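Local structure of protein DOA1 (Saccharomyces cerevisiae, 3ODT) at residues E222-F227 with G243-V248; G181-V186 with S200-G205; G237-C242 with R249-E254; Q260-P265 with R290-E295; V187-V192 with C230-P235. The protein probably binds ubiquitin through its WD40 beta-propeller domain and so helps to regulate the turnover of F-box proteins. All coordinates share one frame; numbering follows the deposited sequence.

In the fold
Contacts 1, 3 and 5 all draw on the blade built from strands 228-233, 239-243, 247-251 and 258-263, and contact 4 uses its outer strand. Contact 3 is buried and made of sheet hydrogen bonds, whereas contact 1, partly buried at the end of the same hairpin, is dominated by a carboxylate and an imidazole; Ser241 and Arg249 tie the two together. Contact 2 places a similar loop and turn in the preceding blade, about 13 Å from contact 1 between centres. Contacts 4 and 5 join blades without any hydrogen bond between their segments: contact 5 near the propeller axis, contact 4 further out through apolar groups and a buried arginine.

Contact 1 (E222-F227 with G243-V248); sequences EGHESF and GEDRTV
With CG set between its backbone N and carbonyl carbon (chi1 68°), Asp245 directs its carboxylate at the 222-227 loop, while a chi1 of -83° in His224 turns the imidazole to receive it. The two side chains cross at about a right angle, with the carboxylate at the ring edge on the ND1 side. ND1 of His224 is shared between both oxygens, and both bonds are weak, at 3.1 Å to Asp245 OD2 and 3.2 Å to Asp245 OD1. A firmer link runs from Glu225 N to Asp245 OD2 (2.8 Å), which it meets on the anti side, well tilted out of the carboxylate plane. Asp245 OD1 is also taken up within its own turn: Thr247 OG1 donates to it at 2.7 Å, and Thr247 N reaches the same face of the carboxylate plane, making an Asx turn. Arg249 adds a salt bridge to OD2. This convergence of donors would probably stabilise the negative charge and hold the carboxylate in one rotation. Glu225 OE1 lies 3.6 Å from Asp245 OD2, a like-charge approach that Arg249, weakly and at long range, may moderate.

At the other end, Glu244 N donates to Phe227 O (2.9 Å), and Ser226 OG packs on the Glu244 methylenes, whose carboxylate continues to Tyr229 and Ser268. On the far side of the ring a hydrogen bond links NE2 of His224 with the Ser241 hydroxyl. Histidine, serine and the turn aspartate, with Trp251 beyond, form the Asp-His-Ser-Trp tetrad characteristic of WD40 repeats.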
# COMPACT_ATOMS: atom_id res chain seq x y z
N GLU A 222 6.12 16.36 -9.27
CA GLU A 222 4.98 17.26 -9.20
C GLU A 222 3.97 17.00 -10.31
O GLU A 222 4.34 16.82 -11.47
CB GLU A 222 5.49 18.70 -9.32
CG GLU A 222 4.41 19.77 -9.23
CD GLU A 222 4.98 21.14 -8.84
OE1 GLU A 222 6.20 21.35 -9.05
OE2 GLU A 222 4.22 21.98 -8.31
N GLY A 223 2.69 16.99 -9.95
CA GLY A 223 1.65 16.90 -10.96
C GLY A 223 0.29 16.50 -10.41
O GLY A 223 -0.73 16.95 -10.91
N HIS A 224 0.24 15.65 -9.39
CA HIS A 224 -1.05 15.34 -8.80
C HIS A 224 -1.75 16.62 -8.35
O HIS A 224 -1.11 17.52 -7.80
CB HIS A 224 -0.92 14.40 -7.62
CG HIS A 224 -0.82 12.96 -7.99
ND1 HIS A 224 -1.90 12.26 -8.48
CD2 HIS A 224 0.21 12.09 -7.92
CE1 HIS A 224 -1.53 11.01 -8.71
NE2 HIS A 224 -0.26 10.88 -8.36
N GLU A 225 -3.06 16.66 -8.56
CA GLU A 225 -3.82 17.88 -8.30
C GLU A 225 -4.53 17.85 -6.96
O GLU A 225 -5.18 18.84 -6.58
CB GLU A 225 -4.84 18.13 -9.40
CG GLU A 225 -4.23 18.12 -10.79
CD GLU A 225 -5.23 17.75 -11.86
OE1 GLU A 225 -5.64 16.56 -11.93
OE2 GLU A 225 -5.62 18.66 -12.63
N SER A 226 -4.40 16.74 -6.25
CA SER A 226 -4.98 16.60 -4.92
C SER A 226 -4.05 15.77 -4.05
O SER A 226 -2.85 15.71 -4.28
CB SER A 226 -6.36 15.94 -5.00
OG SER A 226 -7.13 16.23 -3.85
N PHE A 227 -4.62 15.12 -3.04
CA PHE A 227 -3.85 14.27 -2.16
C PHE A 227 -3.27 13.07 -2.92
O PHE A 227 -3.93 12.49 -3.81
CB PHE A 227 -4.72 13.70 -1.04
CG PHE A 227 -5.53 14.70 -0.34
CD1 PHE A 227 -5.08 15.98 -0.14
CD2 PHE A 227 -6.80 14.37 0.07
CE1 PHE A 227 -5.84 16.91 0.50
CE2 PHE A 227 -7.58 15.32 0.72
CZ PHE A 227 -7.09 16.58 0.92
N GLY A 243 -4.07 8.90 -6.45
CA GLY A 243 -4.68 9.72 -5.43
C GLY A 243 -6.05 10.31 -5.75
O GLY A 243 -6.85 9.78 -6.53
N GLU A 244 -6.29 11.41 -5.08
CA GLU A 244 -7.58 12.01 -4.99
C GLU A 244 -8.00 12.73 -6.28
O GLU A 244 -9.18 13.01 -6.50
CB GLU A 244 -7.58 12.94 -3.76
CG GLU A 244 -8.91 13.63 -3.43
CD GLU A 244 -10.09 12.67 -3.33
OE1 GLU A 244 -9.95 11.59 -2.72
OE2 GLU A 244 -11.17 13.02 -3.85
N ASP A 245 -7.04 12.98 -7.17
CA ASP A 245 -7.33 13.63 -8.45
C ASP A 245 -7.76 12.67 -9.56
O ASP A 245 -7.80 13.04 -10.73
CB ASP A 245 -6.15 14.47 -8.90
CG ASP A 245 -4.94 13.63 -9.29
OD1 ASP A 245 -5.03 12.39 -9.18
OD2 ASP A 245 -3.92 14.25 -9.76
N ARG A 246 -8.14 11.45 -9.17
CA ARG A 246 -8.69 10.43 -10.06
C ARG A 246 -7.64 9.80 -10.96
O ARG A 246 -7.99 9.09 -11.91
CB ARG A 246 -9.86 10.96 -10.91
CG ARG A 246 -10.85 11.81 -10.12
CD ARG A 246 -12.11 12.07 -10.90
NE ARG A 246 -11.96 12.99 -12.03
CZ ARG A 246 -12.05 12.64 -13.32
NH1 ARG A 246 -12.22 11.37 -13.68
NH2 ARG A 246 -11.95 13.57 -14.26
N THR A 247 -6.37 10.01 -10.65
CA THR A 247 -5.32 9.53 -11.52
C THR A 247 -4.43 8.45 -10.87
O THR A 247 -4.20 8.42 -9.65
CB THR A 247 -4.41 10.65 -12.08
OG1 THR A 247 -3.55 11.17 -11.06
CG2 THR A 247 -5.23 11.75 -12.78
N VAL A 248 -3.91 7.61 -11.76
CA VAL A 248 -2.75 6.75 -11.53
C VAL A 248 -1.66 7.33 -12.41
O VAL A 248 -1.89 7.61 -13.59
CB VAL A 248 -3.03 5.28 -11.94
CG1 VAL A 248 -1.77 4.45 -11.78
CG2 VAL A 248 -4.16 4.71 -11.09

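Contact 2 (G181-V186 with S200-G205); sequences GIHNDV and SCSNDG
Val186 and Asn203 bring the two backbones together, their CA atoms 5.5 Å apart, while the touching parts run 65° from each other end to end. Val186 O is the shared acceptor: Asn203 N approaches nearly along the C=O axis at 3.0 Å, and Ser202 OG donates at 2.8 Å from above the carbonyl plane. Ser202 thus grips the loop with its hydroxyl and, with OG anti to the backbone N (chi1 167°), lets the same oxygen accept from Asp204 N at 3.1 Å. That makes an ST turn within the type I turn from Ser202 to Gly205. The Asp185 carboxylate lies against Asn203 CB with OD2 3.6 Å away, its plane almost perpendicular to the Asn203 amide, and Val186 CB packs on Asn203 ND2 at the same distance. His183, whose ring orientation is doubtful so that no bond is assigned to it, sits with Ser200 and Asp204 where His224, Ser241 and Asp245 do in the next blade, consistent with the WD40 pattern of loop histidine, strand serine and turn aspartate. Asp204 OD1 accepts from Leu206 N.

Strand 197-202 pairs with strands 187-194 and 206-211, Val186 leans on Ala163 of the preceding blade, and Asn203 touches Phe227 at the entry to the next.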
# COMPACT_ATOMS: atom_id res chain seq x y z
N GLY A 181 11.27 18.05 7.37
CA GLY A 181 11.36 19.01 6.27
C GLY A 181 10.98 18.51 4.88
O GLY A 181 11.29 19.17 3.88
N ILE A 182 10.30 17.37 4.81
CA ILE A 182 9.99 16.76 3.51
C ILE A 182 8.63 17.23 3.01
O ILE A 182 8.51 17.63 1.85
CB ILE A 182 10.00 15.22 3.60
CG1 ILE A 182 11.31 14.78 4.26
CG2 ILE A 182 9.85 14.61 2.21
CD1 ILE A 182 12.55 15.22 3.53
N HIS A 183 7.61 17.18 3.87
CA HIS A 183 6.30 17.69 3.53
C HIS A 183 5.80 18.57 4.64
O HIS A 183 6.06 18.28 5.82
CB HIS A 183 5.32 16.53 3.38
CG HIS A 183 5.65 15.59 2.27
ND1 HIS A 183 6.23 14.37 2.48
CD2 HIS A 183 5.48 15.70 0.93
CE1 HIS A 183 6.39 13.74 1.33
NE2 HIS A 183 5.95 14.54 0.37
N ASN A 184 5.06 19.61 4.29
CA ASN A 184 4.40 20.46 5.28
C ASN A 184 2.91 20.12 5.38
O ASN A 184 2.07 21.01 5.53
CB ASN A 184 4.58 21.94 4.93
CG ASN A 184 4.20 22.86 6.07
OD1 ASN A 184 4.31 22.49 7.24
ND2 ASN A 184 3.76 24.06 5.74
N ASP A 185 2.60 18.83 5.28
CA ASP A 185 1.24 18.35 5.29
C ASP A 185 1.32 16.87 5.65
O ASP A 185 2.41 16.31 5.82
CB ASP A 185 0.60 18.51 3.91
CG ASP A 185 -0.94 18.63 3.96
OD1 ASP A 185 -1.59 18.17 4.93
OD2 ASP A 185 -1.50 19.14 2.96
N VAL A 186 0.16 16.27 5.80
CA VAL A 186 0.03 14.87 6.18
C VAL A 186 0.83 14.00 5.22
O VAL A 186 0.70 14.13 4.01
CB VAL A 186 -1.45 14.49 6.09
CG1 VAL A 186 -1.63 12.98 6.22
CG2 VAL A 186 -2.31 15.31 7.08
N SER A 200 8.40 9.35 -0.48
CA SER A 200 7.22 9.58 0.32
C SER A 200 6.23 10.38 -0.52
O SER A 200 6.61 11.05 -1.48
CB SER A 200 7.56 10.39 1.56
OG SER A 200 8.23 11.58 1.20
N CYS A 201 4.96 10.29 -0.16
CA CYS A 201 3.93 11.11 -0.77
C CYS A 201 2.99 11.64 0.29
O CYS A 201 2.95 11.13 1.43
CB CYS A 201 3.15 10.33 -1.84
SG CYS A 201 2.10 9.02 -1.20
N SER A 202 2.22 12.66 -0.09
CA SER A 202 1.54 13.47 0.89
C SER A 202 0.24 14.09 0.40
O SER A 202 -0.04 14.17 -0.80
CB SER A 202 2.55 14.54 1.32
OG SER A 202 2.01 15.62 2.07
N ASN A 203 -0.56 14.56 1.35
CA ASN A 203 -1.73 15.37 1.02
C ASN A 203 -1.35 16.68 0.32
O ASN A 203 -2.20 17.32 -0.26
CB ASN A 203 -2.50 15.74 2.28
CG ASN A 203 -3.36 14.59 2.82
OD1 ASN A 203 -3.29 13.44 2.34
ND2 ASN A 203 -4.18 14.91 3.81
N ASP A 204 -0.07 17.05 0.35
CA ASP A 204 0.39 18.25 -0.34
C ASP A 204 0.47 18.07 -1.85
O ASP A 204 0.80 19.00 -2.57
CB ASP A 204 1.74 18.75 0.21
CG ASP A 204 2.91 17.80 -0.09
OD1 ASP A 204 2.73 16.81 -0.86
OD2 ASP A 204 4.02 18.03 0.44
N GLY A 205 0.13 16.88 -2.34
CA GLY A 205 0.13 16.63 -3.76
C GLY A 205 1.45 16.19 -4.34
O GLY A 205 1.53 15.97 -5.53

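Contact 3 (G237-C242 with R249-E254); sequences GDIVSC and RIWSKE
Ile239 and Trp251, with Ser241 and Arg249 beyond them, form the tight part of this contact, two antiparallel hydrogen-bonded pairs on either side of the non-hydrogen-bonded pair Val240-Ile250. The four backbone bonds are short and regular; Trp251 N to Ile239 O, for one, spans 2.8 Å. Between them Val240 CA comes within 3.3 Å of Arg249 O in a CA-H...O contact. On the face carrying Ile239, Ser241 and Trp251, the indole is fixed by one nearly straight bond: NE1 of Trp251 points at Ser241 OG, 2.9 Å away and 178° at the hydrogen, with the oxygen lying in the ring plane. A chi1 of 65° tucks OG over the serine's own backbone, where the hydroxyl can also meet His224 NE2. Ile239 CB and CG2 rest near Trp251 CD1, each at 4.0 Å.

These strands are the central hairpin of a WD40 blade, and the indole-hydroxyl bond is the Ser-Trp link of the repeat's Asp-His-Ser-Trp tetrad. Neighbouring strands 228-233 and 258-263 flank the pair, and Val240 reaches Val272 and Cys274 of the next blade.

Toward the open end of the hairpin the ladder gives way to contacts without hydrogen bonds between side chains. Beside the last ladder bond Asp238 CB still comes close, 3.2 Å from Trp251 O, while its carboxylate leaves the hairpin for a salt bridge with Lys259. On the partly exposed side Gly237 O touches Lys253 only at the aliphatic start, CB at 3.4 Å; the chain then bends at chi2 and carries its ammonium group to a salt bridge with Glu254.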
# COMPACT_ATOMS: atom_id res chain seq x y z
N GLY A 237 12.00 0.01 -11.51
CA GLY A 237 12.35 1.14 -10.67
C GLY A 237 11.47 2.38 -10.79
O GLY A 237 11.59 3.29 -9.95
N ASP A 238 10.60 2.44 -11.80
CA ASP A 238 9.73 3.60 -11.98
C ASP A 238 8.75 3.67 -10.81
O ASP A 238 8.49 2.65 -10.13
CB ASP A 238 8.89 3.49 -13.25
CG ASP A 238 9.67 3.72 -14.53
OD1 ASP A 238 10.84 4.14 -14.48
OD2 ASP A 238 9.05 3.49 -15.61
N ILE A 239 8.20 4.85 -10.58
CA ILE A 239 7.26 5.04 -9.49
C ILE A 239 5.84 4.99 -10.06
O ILE A 239 5.56 5.58 -11.10
CB ILE A 239 7.46 6.42 -8.82
CG1 ILE A 239 8.89 6.58 -8.31
CG2 ILE A 239 6.42 6.62 -7.72
CD1 ILE A 239 9.23 8.02 -7.92
N VAL A 240 4.96 4.26 -9.39
CA VAL A 240 3.54 4.37 -9.66
C VAL A 240 2.86 5.02 -8.45
O VAL A 240 3.12 4.65 -7.31
CB VAL A 240 2.88 3.02 -9.98
CG1 VAL A 240 2.97 2.06 -8.83
CG2 VAL A 240 1.44 3.24 -10.35
N SER A 241 2.04 6.01 -8.72
CA SER A 241 1.32 6.72 -7.67
C SER A 241 -0.15 6.84 -8.02
O SER A 241 -0.53 6.70 -9.20
CB SER A 241 1.90 8.12 -7.49
OG SER A 241 1.70 8.94 -8.65
N CYS A 242 -0.97 7.12 -7.03
CA CYS A 242 -2.37 7.39 -7.26
C CYS A 242 -2.93 8.27 -6.17
O CYS A 242 -2.38 8.38 -5.07
CB CYS A 242 -3.17 6.08 -7.33
SG CYS A 242 -3.32 5.18 -5.78
N ARG A 249 -0.47 7.52 -11.85
CA ARG A 249 0.60 8.15 -12.60
C ARG A 249 1.83 7.30 -12.56
O ARG A 249 2.12 6.65 -11.54
CB ARG A 249 0.88 9.56 -12.10
CG ARG A 249 -0.33 10.45 -12.26
CD ARG A 249 -0.06 11.86 -11.82
NE ARG A 249 -1.28 12.68 -11.85
CZ ARG A 249 -1.39 13.88 -12.38
NH1 ARG A 249 -0.38 14.45 -13.03
NH2 ARG A 249 -2.56 14.50 -12.28
N ILE A 250 2.59 7.32 -13.64
CA ILE A 250 3.83 6.55 -13.72
C ILE A 250 4.95 7.54 -13.96
O ILE A 250 4.83 8.37 -14.86
CB ILE A 250 3.78 5.50 -14.85
CG1 ILE A 250 2.68 4.46 -14.55
CG2 ILE A 250 5.10 4.76 -14.97
CD1 ILE A 250 1.47 4.60 -15.40
N TRP A 251 6.02 7.46 -13.16
CA TRP A 251 7.12 8.43 -13.22
C TRP A 251 8.49 7.74 -13.37
O TRP A 251 8.73 6.64 -12.86
CB TRP A 251 7.21 9.23 -11.92
CG TRP A 251 5.93 9.74 -11.34
CD1 TRP A 251 5.01 9.02 -10.66
CD2 TRP A 251 5.46 11.10 -11.34
NE1 TRP A 251 3.98 9.85 -10.23
CE2 TRP A 251 4.24 11.13 -10.65
CE3 TRP A 251 5.96 12.30 -11.88
CZ2 TRP A 251 3.50 12.30 -10.46
CZ3 TRP A 251 5.21 13.47 -11.70
CH2 TRP A 251 4.00 13.46 -10.99
N SER A 252 9.41 8.42 -14.03
CA SER A 252 10.80 8.05 -13.96
C SER A 252 11.35 8.46 -12.59
O SER A 252 11.39 9.63 -12.25
CB SER A 252 11.61 8.76 -15.03
OG SER A 252 12.98 8.63 -14.74
N LYS A 253 11.77 7.48 -11.80
CA LYS A 253 12.36 7.77 -10.51
C LYS A 253 13.66 8.54 -10.71
O LYS A 253 13.93 9.49 -9.99
CB LYS A 253 12.61 6.48 -9.74
CG LYS A 253 13.32 6.64 -8.43
CD LYS A 253 14.79 6.46 -8.62
CE LYS A 253 15.48 6.11 -7.32
NZ LYS A 253 16.93 6.21 -7.50
N GLU A 254 14.42 8.13 -11.72
CA GLU A 254 15.75 8.71 -11.96
C GLU A 254 15.74 10.15 -12.49
O GLU A 254 16.65 10.91 -12.20
CB GLU A 254 16.52 7.83 -12.94
CG GLU A 254 16.78 6.42 -12.40
CD GLU A 254 17.73 6.39 -11.22
OE1 GLU A 254 18.45 7.39 -10.99
OE2 GLU A 254 17.77 5.36 -10.52

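Contact 4 (Q260-P265 with R290-E295); sequences QVITLP and RIFSQE
Leu264 and Ile262 reach across to Arg290 and Phe292 with their methyl groups, and no hydrogen bond joins the two segments. Leu264 CD2 is the central atom: it lies over one face of the Arg290 guanidinium, 3.8 Å from NE, and at the edge of the Phe292 ring, 3.9 Å from CZ. Ile262 takes a face of that ring, its CD1 making a CH-pi contact 4.3 Å from the centroid, while its CG2 touches CZ at 3.9 Å. Pro265 CD closes the outer end against Arg290 NH2 (3.7 Å).

Arg290 gets there by an extended chain from CG to NE (chi2 176°, chi3 174°), which slides past Leu264 in the opposite direction. Beyond the apolar cover, Arg290 NH2 is anchored by a salt bridge to Asp286, and Val282 backs both Leu264 and Phe292. A leucine in place of Arg290 would probably leave Asp286 without its charged mate and strip Leu264 of the flat surface beneath its CD2.

The outer strand of one blade is thereby fastened to the next, where strand 289-293 pairs with 9-14. Because the Leu264 CD2 methyl lies over one guanidinium face while NH2 pairs with Asp286, a buried charge can be held within a largely apolar seam.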
# COMPACT_ATOMS: atom_id res chain seq x y z
N GLN A 260 3.20 8.71 -17.77
CA GLN A 260 1.81 8.47 -18.13
C GLN A 260 0.89 8.95 -17.02
O GLN A 260 1.21 8.83 -15.82
CB GLN A 260 1.55 6.98 -18.42
CG GLN A 260 0.19 6.72 -18.96
CD GLN A 260 0.00 5.26 -19.34
OE1 GLN A 260 0.86 4.43 -19.07
NE2 GLN A 260 -1.13 4.95 -19.94
N VAL A 261 -0.26 9.48 -17.42
CA VAL A 261 -1.36 9.78 -16.51
C VAL A 261 -2.57 9.01 -16.99
O VAL A 261 -3.02 9.17 -18.12
CB VAL A 261 -1.70 11.26 -16.49
CG1 VAL A 261 -2.91 11.55 -15.58
CG2 VAL A 261 -0.49 12.07 -16.08
N ILE A 262 -3.08 8.17 -16.10
CA ILE A 262 -4.29 7.40 -16.34
C ILE A 262 -5.41 8.00 -15.47
O ILE A 262 -5.30 8.09 -14.24
CB ILE A 262 -4.12 5.92 -15.94
CG1 ILE A 262 -3.04 5.25 -16.78
CG2 ILE A 262 -5.41 5.15 -16.11
CD1 ILE A 262 -2.56 3.93 -16.24
N THR A 263 -6.45 8.47 -16.12
CA THR A 263 -7.55 9.11 -15.45
C THR A 263 -8.72 8.15 -15.43
O THR A 263 -9.09 7.61 -16.46
CB THR A 263 -7.94 10.41 -16.12
OG1 THR A 263 -6.82 11.29 -16.13
CG2 THR A 263 -9.09 11.07 -15.37
N LEU A 264 -9.25 7.92 -14.25
CA LEU A 264 -10.35 6.98 -14.05
C LEU A 264 -11.62 7.66 -13.57
O LEU A 264 -11.54 8.70 -12.91
CB LEU A 264 -9.94 5.94 -13.01
CG LEU A 264 -8.74 5.07 -13.43
CD1 LEU A 264 -8.34 4.17 -12.30
CD2 LEU A 264 -9.05 4.23 -14.63
N PRO A 265 -12.80 7.07 -13.87
CA PRO A 265 -14.09 7.66 -13.50
C PRO A 265 -14.46 7.29 -12.05
O PRO A 265 -15.51 6.69 -11.79
CB PRO A 265 -15.07 7.05 -14.51
CG PRO A 265 -14.49 5.67 -14.79
CD PRO A 265 -12.97 5.87 -14.73
N ARG A 290 -8.92 -2.66 -10.89
CA ARG A 290 -8.51 -2.72 -12.30
C ARG A 290 -7.07 -3.21 -12.40
O ARG A 290 -6.29 -3.05 -11.48
CB ARG A 290 -8.62 -1.34 -12.95
CG ARG A 290 -10.04 -0.81 -13.11
CD ARG A 290 -9.93 0.59 -13.67
NE ARG A 290 -11.22 1.20 -14.00
CZ ARG A 290 -12.03 1.81 -13.13
NH1 ARG A 290 -11.74 1.84 -11.83
NH2 ARG A 290 -13.14 2.38 -13.57
N ILE A 291 -6.76 -3.88 -13.51
CA ILE A 291 -5.40 -4.28 -13.81
C ILE A 291 -5.03 -3.62 -15.12
O ILE A 291 -5.83 -3.64 -16.06
CB ILE A 291 -5.28 -5.79 -13.92
CG1 ILE A 291 -5.68 -6.42 -12.58
CG2 ILE A 291 -3.89 -6.19 -14.30
CD1 ILE A 291 -5.70 -7.87 -12.63
N PHE A 292 -3.88 -2.96 -15.13
CA PHE A 292 -3.32 -2.35 -16.34
C PHE A 292 -2.03 -3.07 -16.74
O PHE A 292 -1.31 -3.53 -15.87
CB PHE A 292 -3.02 -0.87 -16.07
CG PHE A 292 -4.25 -0.02 -15.97
CD1 PHE A 292 -4.95 0.05 -14.78
CD2 PHE A 292 -4.71 0.67 -17.07
CE1 PHE A 292 -6.10 0.81 -14.70
CE2 PHE A 292 -5.88 1.42 -16.99
CZ PHE A 292 -6.57 1.48 -15.81
N SER A 293 -1.75 -3.12 -18.04
CA SER A 293 -0.58 -3.78 -18.55
C SER A 293 0.04 -3.03 -19.71
O SER A 293 -0.66 -2.37 -20.48
CB SER A 293 -0.94 -5.19 -19.00
OG SER A 293 0.21 -5.93 -19.36
N GLN A 294 1.36 -3.14 -19.82
CA GLN A 294 2.07 -2.66 -21.00
C GLN A 294 2.03 -3.70 -22.12
O GLN A 294 2.37 -3.39 -23.27
CB GLN A 294 3.51 -2.35 -20.64
CG GLN A 294 3.66 -1.11 -19.80
CD GLN A 294 5.09 -0.81 -19.50
OE1 GLN A 294 5.78 -1.63 -18.89
NE2 GLN A 294 5.57 0.37 -19.94
N GLU A 295 1.57 -4.91 -21.80
CA GLU A 295 1.61 -6.00 -22.75
C GLU A 295 0.31 -6.09 -23.50
O GLU A 295 -0.73 -6.38 -22.92
CB GLU A 295 1.87 -7.32 -22.06
CG GLU A 295 3.28 -7.45 -21.55
CD GLU A 295 4.32 -7.41 -22.66
OE1 GLU A 295 4.08 -7.97 -23.77
OE2 GLU A 295 5.39 -6.82 -22.42

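Contact 5 (V187-V192 with C230-P235); sequences VRHLAV and CIKLLP
Innermost strands of two adjoining propeller blades meet here, His189 and Ala191 of 187-194 facing Cys230 to Leu233 of 228-233. The strands run almost parallel, 6° apart, yet their axes approach no closer than 6.0 Å and no hydrogen bond crosses, so side chains do the joining. Cys230 SG lies over one face of the His189 ring, 4.3 Å from its centroid, in a sulfur-aromatic contact. At the ring edge CD2 of His189 comes to 3.5 Å from Ile231 O, a buried carbonyl without a hydrogen-bond partner. Replacing His189 by an alanine would probably take away the ring that lies over Cys230 SG and open a gap beside Ile231. Further along, a chi1 of 47° folds Ile231 CG1 back over the main chain, carrying CD1 to within 3.9 Å of Ala191 N. Ala191 CB then packs on Leu233 CG (4.1 Å), and Leu233 CD1 touches Val192 O.

A classic beta bulge sets Arg188 and His189 together opposite Cys201, where 187-194 pairs with 197-202. On the other side, 228-233 pairs with 239-243, while Lys232 reaches ahead to Val272 and Asp273 of the following blade and His189 touches Asp147 and Lys149 of the preceding one.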
# COMPACT_ATOMS: atom_id res chain seq x y z
N VAL A 187 1.67 13.11 5.76
CA VAL A 187 2.41 12.15 4.91
C VAL A 187 1.62 10.86 4.85
O VAL A 187 1.23 10.31 5.90
CB VAL A 187 3.83 11.90 5.43
CG1 VAL A 187 4.64 11.19 4.37
CG2 VAL A 187 4.50 13.22 5.76
N ARG A 188 1.33 10.41 3.64
CA ARG A 188 0.38 9.33 3.43
C ARG A 188 1.02 7.98 3.10
O ARG A 188 0.44 6.92 3.39
CB ARG A 188 -0.55 9.70 2.29
CG ARG A 188 -1.51 10.85 2.58
CD ARG A 188 -2.47 10.51 3.66
NE ARG A 188 -3.49 9.49 3.33
CZ ARG A 188 -4.79 9.72 3.19
NH1 ARG A 188 -5.28 10.98 3.26
NH2 ARG A 188 -5.61 8.70 2.96
N HIS A 189 2.18 7.99 2.47
CA HIS A 189 2.74 6.71 2.04
C HIS A 189 4.23 6.77 1.79
O HIS A 189 4.80 7.83 1.55
CB HIS A 189 2.00 6.17 0.80
CG HIS A 189 1.74 4.69 0.88
ND1 HIS A 189 0.83 4.14 1.75
CD2 HIS A 189 2.29 3.65 0.21
CE1 HIS A 189 0.83 2.83 1.62
NE2 HIS A 189 1.72 2.50 0.69
N LEU A 190 4.83 5.59 1.82
CA LEU A 190 6.26 5.42 1.70
C LEU A 190 6.60 4.26 0.78
O LEU A 190 5.90 3.25 0.75
CB LEU A 190 6.86 5.13 3.07
CG LEU A 190 6.67 6.13 4.21
CD1 LEU A 190 7.07 5.51 5.53
CD2 LEU A 190 7.49 7.37 3.92
N ALA A 191 7.72 4.36 0.07
CA ALA A 191 8.33 3.20 -0.58
C ALA A 191 9.84 3.28 -0.36
O ALA A 191 10.45 4.35 -0.56
CB ALA A 191 8.04 3.16 -2.07
N VAL A 192 10.40 2.22 0.21
CA VAL A 192 11.83 2.14 0.42
C VAL A 192 12.56 1.71 -0.87
O VAL A 192 12.28 0.66 -1.43
CB VAL A 192 12.16 1.19 1.59
CG1 VAL A 192 13.68 1.06 1.80
CG2 VAL A 192 11.41 1.66 2.85
N CYS A 230 -1.01 6.75 -2.39
CA CYS A 230 -0.26 5.51 -2.45
C CYS A 230 0.82 5.67 -3.48
O CYS A 230 0.61 6.36 -4.48
CB CYS A 230 -1.20 4.35 -2.85
SG CYS A 230 -0.41 2.71 -2.74
N ILE A 231 2.00 5.08 -3.21
CA ILE A 231 3.09 4.97 -4.15
C ILE A 231 3.70 3.57 -4.04
O ILE A 231 3.72 2.98 -2.96
CB ILE A 231 4.21 5.99 -3.90
CG1 ILE A 231 4.58 6.04 -2.42
CG2 ILE A 231 3.79 7.36 -4.37
CD1 ILE A 231 5.70 6.97 -2.06
N LYS A 232 4.18 3.07 -5.16
CA LYS A 232 4.88 1.79 -5.26
C LYS A 232 5.98 1.91 -6.29
O LYS A 232 5.92 2.74 -7.18
CB LYS A 232 3.95 0.65 -5.66
CG LYS A 232 2.86 0.31 -4.65
CD LYS A 232 3.42 -0.38 -3.42
CE LYS A 232 2.43 -0.27 -2.27
NZ LYS A 232 1.17 -1.08 -2.48
N LEU A 233 6.99 1.07 -6.15
CA LEU A 233 8.03 0.93 -7.17
C LEU A 233 7.75 -0.27 -8.07
O LEU A 233 7.51 -1.38 -7.61
CB LEU A 233 9.42 0.77 -6.52
CG LEU A 233 9.81 1.91 -5.59
CD1 LEU A 233 11.10 1.61 -4.82
CD2 LEU A 233 9.94 3.21 -6.41
N LEU A 234 7.77 -0.02 -9.37
CA LEU A 234 7.70 -1.05 -10.38
C LEU A 234 8.99 -1.84 -10.46
O LEU A 234 10.05 -1.41 -10.00
CB LEU A 234 7.39 -0.39 -11.73
CG LEU A 234 5.97 0.14 -11.83
CD1 LEU A 234 5.85 1.15 -12.95
CD2 LEU A 234 4.98 -1.01 -12.03
N PRO A 235 8.91 -3.03 -11.06
CA PRO A 235 10.11 -3.84 -11.25
C PRO A 235 11.29 -3.11 -11.89
O PRO A 235 12.44 -3.41 -11.52
CB PRO A 235 9.63 -4.98 -12.16
CG PRO A 235 8.16 -5.12 -11.84
CD PRO A 235 7.68 -3.72 -11.48